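Side-chain contacts in hypothetical protein HI1333 (Haemophilus influenzae, PDB 1JO0), which is of unknown function but belongs to the CRM (CRS1/YhbY) family and probably binds RNA: residues Gln9-Leu14 with Ala73-Ile78; Val22-Asn27 with Glu31-Glu36; Ala35-Ala40 with Arg68-Ala73; Gln60-Ala65 with His80-Tyr85. One frame throughout, in Å; residues are numbered along the deposited sequence.

In the fold
One four-stranded mixed sheet with helices on both faces organises all four contacts. Interaction 1 lies on one face, where helix 5-15 meets edge strand 73-78; its apolar inner part gives way to a lysine-glutamine crossing and a bridging water at the surface. The other three belong to the opposite face. Interaction 4 is the buried one, aliphatic throughout, and sets helix 56-70 on strand 81-85. Interaction 2 packs helix 31-44 against the other edge strand, 22-24, with valines and a leucine inside and a water-linked glutamate outside. Interaction 3 joins helices 31-44 and 56-70, mixing a small methyl contact with a carboxylate paired elsewhere.

Interaction 1 of 4, residues Gln9-Leu14 with Ala73-Ile78; sequences QFLKGL and AQVQTI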
loop_
_atom_site.group_PDB
_atom_site.type_symbol
_atom_site.label_atom_id
_atom_site.label_comp_id
_atom_site.label_asym_id
_atom_site.label_seq_id
_atom_site.Cartn_x
_atom_site.Cartn_y
_atom_site.Cartn_z
ATOM N N GLN A 9 -11.265 -2.880 7.109
ATOM C CA GLN A 9 -10.907 -3.737 8.222
ATOM C C GLN A 9 -10.618 -5.146 7.751
ATOM O O GLN A 9 -9.695 -5.800 8.230
ATOM C CB GLN A 9 -12.048 -3.768 9.230
ATOM C CG GLN A 9 -11.908 -4.806 10.329
ATOM C CD GLN A 9 -10.611 -4.506 11.063
ATOM O OE1 GLN A 9 -10.322 -3.330 11.362
ATOM N NE2 GLN A 9 -9.825 -5.547 11.271
ATOM N N PHE A 10 -11.399 -5.664 6.797
ATOM C CA PHE A 10 -11.134 -6.970 6.234
ATOM C C PHE A 10 -9.694 -7.026 5.717
ATOM O O PHE A 10 -8.957 -7.989 5.950
ATOM C CB PHE A 10 -12.114 -7.290 5.079
ATOM C CG PHE A 10 -11.710 -8.542 4.327
ATOM C CD1 PHE A 10 -11.948 -9.805 4.819
ATOM C CD2 PHE A 10 -11.082 -8.387 3.082
ATOM C CE1 PHE A 10 -11.553 -10.922 4.080
ATOM C CE2 PHE A 10 -10.689 -9.505 2.375
ATOM C CZ PHE A 10 -10.934 -10.768 2.863
ATOM N N LEU A 11 -9.283 -6.022 4.941
ATOM C CA LEU A 11 -7.955 -6.021 4.359
ATOM C C LEU A 11 -6.856 -5.825 5.396
ATOM O O LEU A 11 -5.803 -6.418 5.262
ATOM C CB LEU A 11 -7.900 -4.916 3.298
ATOM C CG LEU A 11 -8.807 -5.129 2.078
ATOM C CD1 LEU A 11 -8.850 -3.876 1.249
ATOM C CD2 LEU A 11 -8.336 -6.337 1.260
ATOM N N LYS A 12 -7.123 -5.032 6.420
ATOM C CA LYS A 12 -6.184 -4.863 7.515
ATOM C C LYS A 12 -5.930 -6.219 8.157
ATOM O O LYS A 12 -4.817 -6.613 8.430
ATOM C CB LYS A 12 -6.809 -3.888 8.522
ATOM C CG LYS A 12 -5.967 -3.716 9.763
ATOM C CD LYS A 12 -6.517 -2.665 10.701
ATOM C CE LYS A 12 -5.860 -2.723 12.086
ATOM N NZ LYS A 12 -6.341 -1.618 12.977
ATOM N N GLY A 13 -6.993 -6.983 8.389
ATOM C CA GLY A 13 -6.824 -8.286 9.015
ATOM C C GLY A 13 -6.039 -9.259 8.159
ATOM O O GLY A 13 -5.216 -10.054 8.643
ATOM N N LEU A 14 -6.287 -9.237 6.852
ATOM C CA LEU A 14 -5.568 -10.099 5.925
ATOM C C LEU A 14 -4.102 -9.714 5.825
ATOM O O LEU A 14 -3.247 -10.599 5.797
ATOM C CB LEU A 14 -6.273 -10.035 4.576
ATOM C CG LEU A 14 -5.716 -10.903 3.471
ATOM C CD1 LEU A 14 -5.700 -12.342 3.946
ATOM C CD2 LEU A 14 -6.568 -10.768 2.210
ATOM N N ALA A 73 -5.964 2.733 -2.293
ATOM C CA ALA A 73 -6.488 3.056 -0.995
ATOM C C ALA A 73 -5.474 2.796 0.104
ATOM O O ALA A 73 -4.814 1.769 0.119
ATOM C CB ALA A 73 -7.758 2.264 -0.667
ATOM N N GLN A 74 -5.423 3.695 1.085
ATOM C CA GLN A 74 -4.695 3.437 2.326
ATOM C C GLN A 74 -5.539 2.573 3.233
ATOM O O GLN A 74 -6.653 2.939 3.622
ATOM C CB GLN A 74 -4.448 4.759 3.014
ATOM C CG GLN A 74 -3.729 5.788 2.209
ATOM C CD GLN A 74 -3.764 7.189 2.786
ATOM O OE1 GLN A 74 -4.248 8.167 2.175
ATOM N NE2 GLN A 74 -3.219 7.245 3.996
ATOM N N VAL A 75 -5.010 1.402 3.551
ATOM C CA VAL A 75 -5.666 0.515 4.467
ATOM C C VAL A 75 -5.217 0.758 5.907
ATOM O O VAL A 75 -6.084 0.765 6.776
ATOM C CB VAL A 75 -5.442 -0.941 4.052
ATOM C CG1 VAL A 75 -5.976 -1.924 5.083
ATOM C CG2 VAL A 75 -6.037 -1.189 2.645
ATOM N N GLN A 76 -3.932 0.951 6.141
ATOM C CA GLN A 76 -3.357 1.072 7.461
ATOM C C GLN A 76 -1.982 1.720 7.303
ATOM O O GLN A 76 -1.257 1.383 6.398
ATOM C CB GLN A 76 -3.195 -0.284 8.133
ATOM C CG GLN A 76 -2.652 -0.310 9.535
ATOM C CD GLN A 76 -2.582 -1.718 10.113
ATOM O OE1 GLN A 76 -2.375 -2.713 9.405
ATOM N NE2 GLN A 76 -2.793 -1.814 11.405
ATOM N N THR A 77 -1.680 2.620 8.192
ATOM C CA THR A 77 -0.367 3.131 8.401
ATOM C C THR A 77 0.022 2.822 9.855
ATOM O O THR A 77 -0.693 3.286 10.721
ATOM C CB THR A 77 -0.360 4.674 8.368
ATOM O OG1 THR A 77 -0.947 5.110 7.150
ATOM C CG2 THR A 77 1.079 5.144 8.517
ATOM N N ILE A 78 1.021 2.027 10.103
ATOM C CA ILE A 78 1.418 1.746 11.474
ATOM C C ILE A 78 2.925 1.625 11.439
ATOM O O ILE A 78 3.472 0.782 10.726
ATOM C CB ILE A 78 0.801 0.448 12.032
ATOM C CG1 ILE A 78 1.164 -0.736 11.147
ATOM C CG2 ILE A 78 -0.683 0.651 12.235
ATOM C CD1 ILE A 78 0.462 -2.049 11.326
HETATM O O HOH W 1 -2.518 -5.200 9.173
#
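Lys12 and Leu11 of helix 5-15 rest on Val75 and Gln76, the pair that forms a classic beta bulge opposite Val83 in the edge strand of the CRM-domain sheet. The bulge turns two successive side chains, Val75 and Gln76, to the same face of the strand, and the helix uses both. Val75 takes the inner place: its CG1 lies 3.6 Å from the backbone N of Lys12, and its two methyls cross the Leu11 side chain at about a right angle, where Tyr85 also packs on both residues. Lys12 takes the outer place. Its CB is 4.0 Å from Val75 CG1, the last wholly apolar touch. With CG anti to the backbone N (chi1 176°) and every later torsion extended, the chain then runs straight across one face of the Gln76 amide. CG of Lys12 sits 3.7 Å from Gln76 OE1, its CD comes to 3.9 Å from Gln76 NE2, and its CE settles over that same nitrogen at 3.3 Å. Lys12 NZ goes on past the nitrogen edge, 3.9 Å from Gln76 NE2 and not hydrogen-bonded to it; the nearest approach to the amide is made by the methylenes. Gln76 is itself extended, which carries its amide out to the level of the helix surface. There its oxygen is tied back to the helix indirectly: a single water donates one hydrogen bond to the backbone O of Lys12, at 2.8 Å, and a short one to Gln76 OE1, at 2.5 Å.

Interaction 2 of 4, residues Val22-Asn27 with Glu31-Glu36; sequences VMLGGN and EGVLAE
Val33 points CG1 anti to its backbone nitrogen (chi1 170°), which drives that methyl out from helix 31-44 into the strand, while Leu24 leans CG beside its own nitrogen (chi1 -82°) so that CD1 comes round to meet it. The two side chains cross at about a right angle, and the CD1 of Leu24 presses on the CG1 of Val33 at 3.5 Å, tighter than a usual van der Waals contact. The same Val33 methyl has a second neighbour, Val22 CG1, at 4.0 Å. Val22 is forked over the helix: its CG2 reaches the backbone O of Glu36 at 3.9 Å, and its CG1 lies under the Glu36 carboxylate end, 4.0 Å from OE2. The Glu36 chain runs extended beyond CG along the outside of these valines. Its OE2 accepts a hydrogen bond of 2.6 Å from a water, which in turn accepts from the backbone N of Met23 at 2.9 Å; a strand amide is thus linked to the helix through solvent. Strand 22-24 leads into a glycine-rich loop that resembles the GxxG loop of KH domains and may, as there, face RNA. The contact opens the beta-alpha-beta unit of strand 22-24, helix 31-44 and strand 46-51, residues 31-36 of the helix running back at 155° to strand 22-24; Lys50 pairs with Val22 and Leu24 in the sheet, and Ile62 of helix 56-70 packs on Leu24.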
loop_
_atom_site.group_PDB
_atom_site.type_symbol
_atom_site.label_atom_id
_atom_site.label_comp_id
_atom_site.label_asym_id
_atom_site.label_seq_id
_atom_site.Cartn_x
_atom_site.Cartn_y
_atom_site.Cartn_z
ATOM N N VAL A 22 7.618 -4.292 -1.081
ATOM C CA VAL A 22 8.419 -3.174 -1.553
ATOM C C VAL A 22 9.052 -2.531 -0.327
ATOM O O VAL A 22 8.385 -2.380 0.699
ATOM C CB VAL A 22 7.587 -2.130 -2.326
ATOM C CG1 VAL A 22 8.439 -0.957 -2.807
ATOM C CG2 VAL A 22 6.863 -2.800 -3.494
ATOM N N MET A 23 10.294 -2.138 -0.498
ATOM C CA MET A 23 10.964 -1.425 0.582
ATOM C C MET A 23 11.533 -0.155 -0.035
ATOM O O MET A 23 12.165 -0.210 -1.080
ATOM C CB MET A 23 11.997 -2.305 1.281
ATOM C CG MET A 23 11.416 -3.564 1.936
ATOM S SD MET A 23 12.396 -4.356 3.215
ATOM C CE MET A 23 13.829 -3.289 3.304
ATOM N N LEU A 24 11.269 0.942 0.671
ATOM C CA LEU A 24 11.948 2.186 0.406
ATOM C C LEU A 24 13.158 2.387 1.314
ATOM O O LEU A 24 13.144 2.005 2.479
ATOM C CB LEU A 24 11.137 3.444 0.700
ATOM C CG LEU A 24 10.194 3.786 -0.468
ATOM C CD1 LEU A 24 9.172 2.674 -0.589
ATOM C CD2 LEU A 24 9.563 5.147 -0.244
ATOM N N GLY A 25 14.156 3.049 0.766
ATOM C CA GLY A 25 15.339 3.471 1.472
ATOM C C GLY A 25 15.526 4.981 1.401
ATOM O O GLY A 25 14.577 5.737 1.158
ATOM N N GLY A 26 16.783 5.388 1.626
ATOM C CA GLY A 26 17.104 6.795 1.629
ATOM C C GLY A 26 16.711 7.614 0.429
ATOM O O GLY A 26 16.576 8.849 0.485
ATOM N N ASN A 27 16.524 6.982 -0.722
ATOM C CA ASN A 27 16.229 7.748 -1.932
ATOM C C ASN A 27 14.735 7.993 -2.076
ATOM O O ASN A 27 14.345 8.738 -2.978
ATOM C CB ASN A 27 16.798 7.051 -3.177
ATOM C CG ASN A 27 18.298 7.271 -3.222
ATOM O OD1 ASN A 27 19.074 6.319 -3.169
ATOM N ND2 ASN A 27 18.693 8.533 -3.287
ATOM N N GLU A 31 11.525 6.731 -9.293
ATOM C CA GLU A 31 10.847 6.129 -10.425
ATOM C C GLU A 31 10.788 4.622 -10.300
ATOM O O GLU A 31 9.788 3.938 -10.500
ATOM C CB GLU A 31 11.588 6.508 -11.713
ATOM C CG GLU A 31 10.679 6.964 -12.814
ATOM C CD GLU A 31 9.881 5.876 -13.484
ATOM O OE1 GLU A 31 10.231 4.675 -13.427
ATOM O OE2 GLU A 31 8.811 6.192 -14.062
ATOM N N GLY A 32 11.906 4.019 -9.915
ATOM C CA GLY A 32 11.962 2.569 -9.817
ATOM C C GLY A 32 11.109 2.025 -8.688
ATOM O O GLY A 32 10.473 0.983 -8.845
ATOM N N VAL A 33 11.077 2.711 -7.557
ATOM C CA VAL A 33 10.260 2.259 -6.434
ATOM C C VAL A 33 8.785 2.357 -6.828
ATOM O O VAL A 33 7.994 1.458 -6.515
ATOM C CB VAL A 33 10.577 3.002 -5.108
ATOM C CG1 VAL A 33 9.534 2.673 -4.057
ATOM C CG2 VAL A 33 11.963 2.634 -4.590
ATOM N N LEU A 34 8.407 3.424 -7.522
ATOM C CA LEU A 34 7.007 3.556 -7.953
ATOM C C LEU A 34 6.645 2.416 -8.887
ATOM O O LEU A 34 5.535 1.905 -8.781
ATOM C CB LEU A 34 6.800 4.901 -8.629
ATOM C CG LEU A 34 5.409 5.115 -9.231
ATOM C CD1 LEU A 34 4.367 4.990 -8.112
ATOM C CD2 LEU A 34 5.365 6.425 -9.986
ATOM N N ALA A 35 7.564 2.077 -9.772
ATOM C CA ALA A 35 7.278 0.929 -10.643
ATOM C C ALA A 35 7.122 -0.348 -9.852
ATOM O O ALA A 35 6.300 -1.200 -10.214
ATOM C CB ALA A 35 8.380 0.849 -11.702
ATOM N N GLU A 36 7.874 -0.533 -8.800
ATOM C CA GLU A 36 7.774 -1.731 -7.966
ATOM C C GLU A 36 6.404 -1.715 -7.287
ATOM O O GLU A 36 5.780 -2.760 -7.210
ATOM C CB GLU A 36 8.864 -1.813 -6.923
ATOM C CG GLU A 36 10.309 -2.106 -7.379
ATOM C CD GLU A 36 11.190 -2.046 -6.138
ATOM O OE1 GLU A 36 12.077 -1.182 -6.016
ATOM O OE2 GLU A 36 10.963 -2.898 -5.245
HETATM O O HOH W 2 11.708 -3.140 -2.810
#

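Interaction 3 of 4, residues Ala35-Ala40 with Arg68-Ala73; sequences AEIENA and RETKAA
The carboxylate of Glu38 and the methyl of Thr70 meet where helix 31-44 passes the C-terminal end of helix 56-70, the two helices that share one face of the CRM-domain sheet. OE1 does the touching: it is 3.6 Å from Thr70 CG2, which stands off to one side of the carboxylate plane, and 3.7 Å from Thr70 CA. The other oxygen, OE2, forms a salt bridge with Arg86, whose guanidinium group also bonds the backbone O of Thr70; one arginine thereby ties both helices together and would be expected to favour the charged carboxylate. A bend at chi2 (-70°) brings the Glu38 carboxylate round to this position, and the two side chains run alongside one another, pointing opposite ways. A water beside OE1 is placed too close for its bonding to be trusted. On the inner side the contact is purely apolar, with Ile37 CG2 at 4.1 Å from Thr70 CG2 and the two side chains crossing at about a right angle.

Helix 56-70 ends here, Lys71 leaving it with positive phi. The Lys71 chain curls back, and its NZ donates to the backbone O of Arg68 at 2.9 Å, in the carbonyl plane with a C=O...N angle of 156°; a second bond, to the backbone O of Glu69, is weak. Thr70 OG1, also bonded to the backbone O of Ile66, closes an ST turn by accepting from Ala72 N at 3.1 Å, with an N-H...O angle of 163°.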
loop_
_atom_site.group_PDB
_atom_site.type_symbol
_atom_site.label_atom_id
_atom_site.label_comp_id
_atom_site.label_asym_id
_atom_site.label_seq_id
_atom_site.Cartn_x
_atom_site.Cartn_y
_atom_site.Cartn_z
ATOM N N ALA A 35 7.564 2.077 -9.772
ATOM C CA ALA A 35 7.278 0.929 -10.643
ATOM C C ALA A 35 7.122 -0.348 -9.852
ATOM O O ALA A 35 6.300 -1.200 -10.214
ATOM C CB ALA A 35 8.380 0.849 -11.702
ATOM N N GLU A 36 7.874 -0.533 -8.800
ATOM C CA GLU A 36 7.774 -1.731 -7.966
ATOM C C GLU A 36 6.404 -1.715 -7.287
ATOM O O GLU A 36 5.780 -2.760 -7.210
ATOM C CB GLU A 36 8.864 -1.813 -6.923
ATOM C CG GLU A 36 10.309 -2.106 -7.379
ATOM C CD GLU A 36 11.190 -2.046 -6.138
ATOM O OE1 GLU A 36 12.077 -1.182 -6.016
ATOM O OE2 GLU A 36 10.963 -2.898 -5.245
ATOM N N ILE A 37 5.950 -0.556 -6.831
ATOM C CA ILE A 37 4.637 -0.480 -6.169
ATOM C C ILE A 37 3.555 -0.761 -7.185
ATOM O O ILE A 37 2.610 -1.525 -6.892
ATOM C CB ILE A 37 4.464 0.869 -5.460
ATOM C CG1 ILE A 37 5.466 0.988 -4.293
ATOM C CG2 ILE A 37 3.059 1.041 -4.953
ATOM C CD1 ILE A 37 5.548 2.388 -3.700
ATOM N N GLU A 38 3.624 -0.204 -8.362
ATOM C CA GLU A 38 2.626 -0.522 -9.391
ATOM C C GLU A 38 2.567 -2.008 -9.715
ATOM O O GLU A 38 1.510 -2.582 -9.818
ATOM C CB GLU A 38 2.977 0.189 -10.691
ATOM C CG GLU A 38 2.431 1.559 -10.762
ATOM C CD GLU A 38 0.906 1.626 -10.914
ATOM O OE1 GLU A 38 0.364 2.629 -10.443
ATOM O OE2 GLU A 38 0.249 0.740 -11.491
ATOM N N ASN A 39 3.737 -2.616 -9.874
ATOM C CA ASN A 39 3.848 -4.020 -10.184
ATOM C C ASN A 39 3.172 -4.827 -9.092
ATOM O O ASN A 39 2.437 -5.780 -9.306
ATOM C CB ASN A 39 5.309 -4.395 -10.358
ATOM C CG ASN A 39 5.470 -5.864 -10.702
ATOM O OD1 ASN A 39 4.958 -6.366 -11.706
ATOM N ND2 ASN A 39 6.210 -6.564 -9.865
ATOM N N ALA A 40 3.481 -4.493 -7.848
ATOM C CA ALA A 40 2.960 -5.200 -6.691
ATOM C C ALA A 40 1.449 -5.066 -6.569
ATOM O O ALA A 40 0.721 -6.021 -6.321
ATOM C CB ALA A 40 3.680 -4.689 -5.447
ATOM N N ARG A 68 -1.511 9.411 -4.816
ATOM C CA ARG A 68 -1.777 10.227 -5.987
ATOM C C ARG A 68 -1.443 9.482 -7.262
ATOM O O ARG A 68 -2.197 9.480 -8.207
ATOM C CB ARG A 68 -0.926 11.501 -5.948
ATOM C CG ARG A 68 -1.226 12.444 -7.104
ATOM C CD ARG A 68 -0.484 13.765 -6.986
ATOM N NE ARG A 68 -0.618 14.567 -8.203
ATOM C CZ ARG A 68 0.289 14.850 -9.109
ATOM N NH1 ARG A 68 1.543 14.431 -9.040
ATOM N NH2 ARG A 68 -0.057 15.605 -10.143
ATOM N N GLU A 69 -0.273 8.862 -7.306
ATOM C CA GLU A 69 0.197 8.212 -8.532
ATOM C C GLU A 69 -0.528 6.912 -8.846
ATOM O O GLU A 69 -0.775 6.636 -10.039
ATOM C CB GLU A 69 1.688 7.893 -8.352
ATOM C CG GLU A 69 2.563 9.133 -8.178
ATOM C CD GLU A 69 2.862 9.696 -9.555
ATOM O OE1 GLU A 69 2.122 9.463 -10.521
ATOM O OE2 GLU A 69 3.848 10.432 -9.584
ATOM N N THR A 70 -0.832 6.160 -7.808
ATOM C CA THR A 70 -1.347 4.801 -8.011
ATOM C C THR A 70 -2.864 4.679 -7.867
ATOM O O THR A 70 -3.444 3.696 -8.329
ATOM C CB THR A 70 -0.751 3.800 -7.018
ATOM O OG1 THR A 70 -1.213 4.073 -5.674
ATOM C CG2 THR A 70 0.772 3.739 -7.038
ATOM N N LYS A 71 -3.508 5.635 -7.201
ATOM C CA LYS A 71 -4.934 5.570 -6.883
ATOM C C LYS A 71 -5.301 4.423 -5.961
ATOM O O LYS A 71 -6.481 4.061 -5.834
ATOM C CB LYS A 71 -5.787 5.533 -8.153
ATOM C CG LYS A 71 -5.282 6.472 -9.218
ATOM C CD LYS A 71 -5.036 7.886 -8.786
ATOM C CE LYS A 71 -4.747 8.684 -10.060
ATOM N NZ LYS A 71 -3.396 8.432 -10.654
ATOM N N ALA A 72 -4.297 3.854 -5.266
ATOM C CA ALA A 72 -4.559 2.881 -4.236
ATOM C C ALA A 72 -5.207 3.530 -3.017
ATOM O O ALA A 72 -4.992 4.728 -2.754
ATOM C CB ALA A 72 -3.282 2.157 -3.821
ATOM N N ALA A 73 -5.964 2.733 -2.293
ATOM C CA ALA A 73 -6.488 3.056 -0.995
ATOM C C ALA A 73 -5.474 2.796 0.104
ATOM O O ALA A 73 -4.814 1.769 0.119
ATOM C CB ALA A 73 -7.758 2.264 -0.667
HETATM O O HOH W 3 1.591 4.736 -10.631
#

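Interaction 4 of 4, residues Gln60-Ala65 with His80-Tyr85; sequences QLIINA and HILVLY
Helix 56-70 lies on the four-stranded sheet of the CRM domain, and Ile63 and Leu82 form a buried part of that helix-on-sheet packing. The seat is one leucine: Leu82 points from strand 81-85 to the helix and offers both its methyls. Ile63 sets CG1 beside the backbone N (chi1 -70°), which swings the longer branch down to the strand, so that CG1 and CD1 each lie 3.6 Å from Leu82 CD2. CG1 of Ile63 also comes within 3.8 Å of Leu82 CD1. Ile62, on the neighbouring helix position, makes a looser touch, its CG2 at 4.4 Å from Leu82 CD1. Leu82 is modelled in two conformers, and these distances belong to one of them.

On the outer side of the helix the amide of Gln60 spans one turn to Asn64, NE2 donating to OD1 at 2.9 Å from well above the carbonyl plane; that oxygen also binds a glycerol, probably from the crystallisation liquor. Inward, Ile62 and Leu82 both pack on Val51 of strand 46-51, while Gln74 and Thr77 of strand 73-78 cover Ile63. Val83 and Tyr85 face the other way, to helix 5-15, and strand 81-85 is thus covered by helices on its two faces.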
loop_
_atom_site.group_PDB
_atom_site.type_symbol
_atom_site.label_atom_id
_atom_site.label_comp_id
_atom_site.label_asym_id
_atom_site.label_seq_id
_atom_site.Cartn_x
_atom_site.Cartn_y
_atom_site.Cartn_z
ATOM N N GLN A 60 4.464 11.102 5.508
ATOM C CA GLN A 60 3.248 11.620 4.929
ATOM C C GLN A 60 3.452 12.038 3.480
ATOM O O GLN A 60 2.581 11.818 2.636
ATOM C CB GLN A 60 2.701 12.809 5.757
ATOM C CG GLN A 60 1.283 13.159 5.360
ATOM C CD GLN A 60 0.331 12.023 5.705
ATOM O OE1 GLN A 60 0.225 11.650 6.869
ATOM N NE2 GLN A 60 -0.361 11.480 4.701
ATOM N N LEU A 61 4.582 12.677 3.161
ATOM C CA LEU A 61 4.915 13.014 1.770
ATOM C C LEU A 61 4.866 11.772 0.880
ATOM O O LEU A 61 4.279 11.800 -0.188
ATOM C CB LEU A 61 6.305 13.650 1.732
ATOM C CG LEU A 61 6.649 15.012 2.183
ATOM C CD1 LEU A 61 8.148 15.284 2.077
ATOM C CD2 LEU A 61 5.965 16.110 1.351
ATOM N N ILE A 62 5.523 10.724 1.360
ATOM C CA ILE A 62 5.557 9.458 0.631
ATOM C C ILE A 62 4.173 8.888 0.453
ATOM O O ILE A 62 3.842 8.495 -0.677
ATOM C CB ILE A 62 6.500 8.466 1.337
ATOM C CG1 ILE A 62 7.958 8.905 1.237
ATOM C CG2 ILE A 62 6.303 7.065 0.800
ATOM C CD1 ILE A 62 8.931 8.284 2.206
ATOM N N ILE A 63 3.362 8.792 1.491
ATOM C CA ILE A 63 2.018 8.267 1.396
ATOM C C ILE A 63 1.239 9.047 0.354
ATOM O O ILE A 63 0.538 8.500 -0.520
ATOM C CB ILE A 63 1.269 8.343 2.757
ATOM C CG1 ILE A 63 1.813 7.376 3.780
ATOM C CG2 ILE A 63 -0.241 8.178 2.558
ATOM C CD1 ILE A 63 1.372 7.516 5.208
ATOM N N ASN A 64 1.293 10.366 0.476
ATOM C CA ASN A 64 0.489 11.193 -0.414
ATOM C C ASN A 64 0.866 10.979 -1.866
ATOM O O ASN A 64 -0.011 10.947 -2.740
ATOM C CB ASN A 64 0.639 12.665 -0.024
ATOM C CG ASN A 64 -0.035 13.005 1.288
ATOM O OD1 ASN A 64 -0.716 12.177 1.861
ATOM N ND2 ASN A 64 0.173 14.240 1.760
ATOM N N ALA A 65 2.163 10.859 -2.123
ATOM C CA ALA A 65 2.617 10.675 -3.494
ATOM C C ALA A 65 2.182 9.311 -4.042
ATOM O O ALA A 65 1.781 9.174 -5.194
ATOM C CB ALA A 65 4.119 10.790 -3.584
ATOM N N HIS A 80 6.331 1.770 10.431
ATOM C CA HIS A 80 7.065 1.933 9.210
ATOM C C HIS A 80 6.414 1.192 8.053
ATOM O O HIS A 80 7.031 1.114 6.982
ATOM C CB HIS A 80 8.524 1.475 9.420
ATOM C CG HIS A 80 8.669 0.039 9.795
ATOM N ND1 HIS A 80 7.926 -0.564 10.790
ATOM C CD2 HIS A 80 9.465 -0.932 9.310
ATOM C CE1 HIS A 80 8.267 -1.841 10.907
ATOM N NE2 HIS A 80 9.206 -2.092 10.010
ATOM N N ILE A 81 5.193 0.713 8.211
ATOM C CA ILE A 81 4.539 -0.089 7.191
ATOM C C ILE A 81 3.309 0.664 6.696
ATOM O O ILE A 81 2.467 1.154 7.469
ATOM C CB ILE A 81 4.072 -1.455 7.727
ATOM C CG1 ILE A 81 5.229 -2.305 8.247
ATOM C CG2 ILE A 81 3.226 -2.226 6.732
ATOM C CD1 ILE A 81 6.147 -2.770 7.145
ATOM N N LEU A 82 3.208 0.741 5.399
ATOM C CA LEU A 82 2.029 1.222 4.704
ATOM C C LEU A 82 1.300 0.056 4.047
ATOM O O LEU A 82 1.894 -0.620 3.220
ATOM C CB LEU A 82 2.394 2.167 3.570
ATOM C CG LEU A 82 3.312 3.362 3.852
ATOM C CD1 LEU A 82 3.463 4.174 2.577
ATOM C CD2 LEU A 82 2.777 4.157 5.017
ATOM N N VAL A 83 0.034 -0.131 4.361
ATOM C CA VAL A 83 -0.766 -1.167 3.734
ATOM C C VAL A 83 -1.689 -0.484 2.721
ATOM O O VAL A 83 -2.399 0.480 3.083
ATOM C CB VAL A 83 -1.593 -1.927 4.772
ATOM C CG1 VAL A 83 -2.359 -3.046 4.061
ATOM C CG2 VAL A 83 -0.732 -2.497 5.921
ATOM N N LEU A 84 -1.653 -0.935 1.486
ATOM C CA LEU A 84 -2.343 -0.302 0.367
ATOM C C LEU A 84 -3.173 -1.333 -0.398
ATOM O O LEU A 84 -2.781 -2.513 -0.421
ATOM C CB LEU A 84 -1.368 0.347 -0.581
ATOM C CG LEU A 84 -0.444 1.417 -0.035
ATOM C CD1 LEU A 84 0.743 1.631 -0.952
ATOM C CD2 LEU A 84 -1.226 2.690 0.122
ATOM N N TYR A 85 -4.227 -0.894 -1.046
ATOM C CA TYR A 85 -5.058 -1.793 -1.838
ATOM C C TYR A 85 -5.550 -1.132 -3.104
ATOM O O TYR A 85 -6.039 0.001 -3.049
ATOM C CB TYR A 85 -6.251 -2.303 -1.032
ATOM C CG TYR A 85 -7.254 -3.102 -1.823
ATOM C CD1 TYR A 85 -7.068 -4.466 -2.074
ATOM C CD2 TYR A 85 -8.419 -2.534 -2.330
ATOM C CE1 TYR A 85 -8.009 -5.183 -2.805
ATOM C CE2 TYR A 85 -9.347 -3.249 -3.043
ATOM C CZ TYR A 85 -9.147 -4.575 -3.283
ATOM O OH TYR A 85 -10.072 -5.297 -3.986
#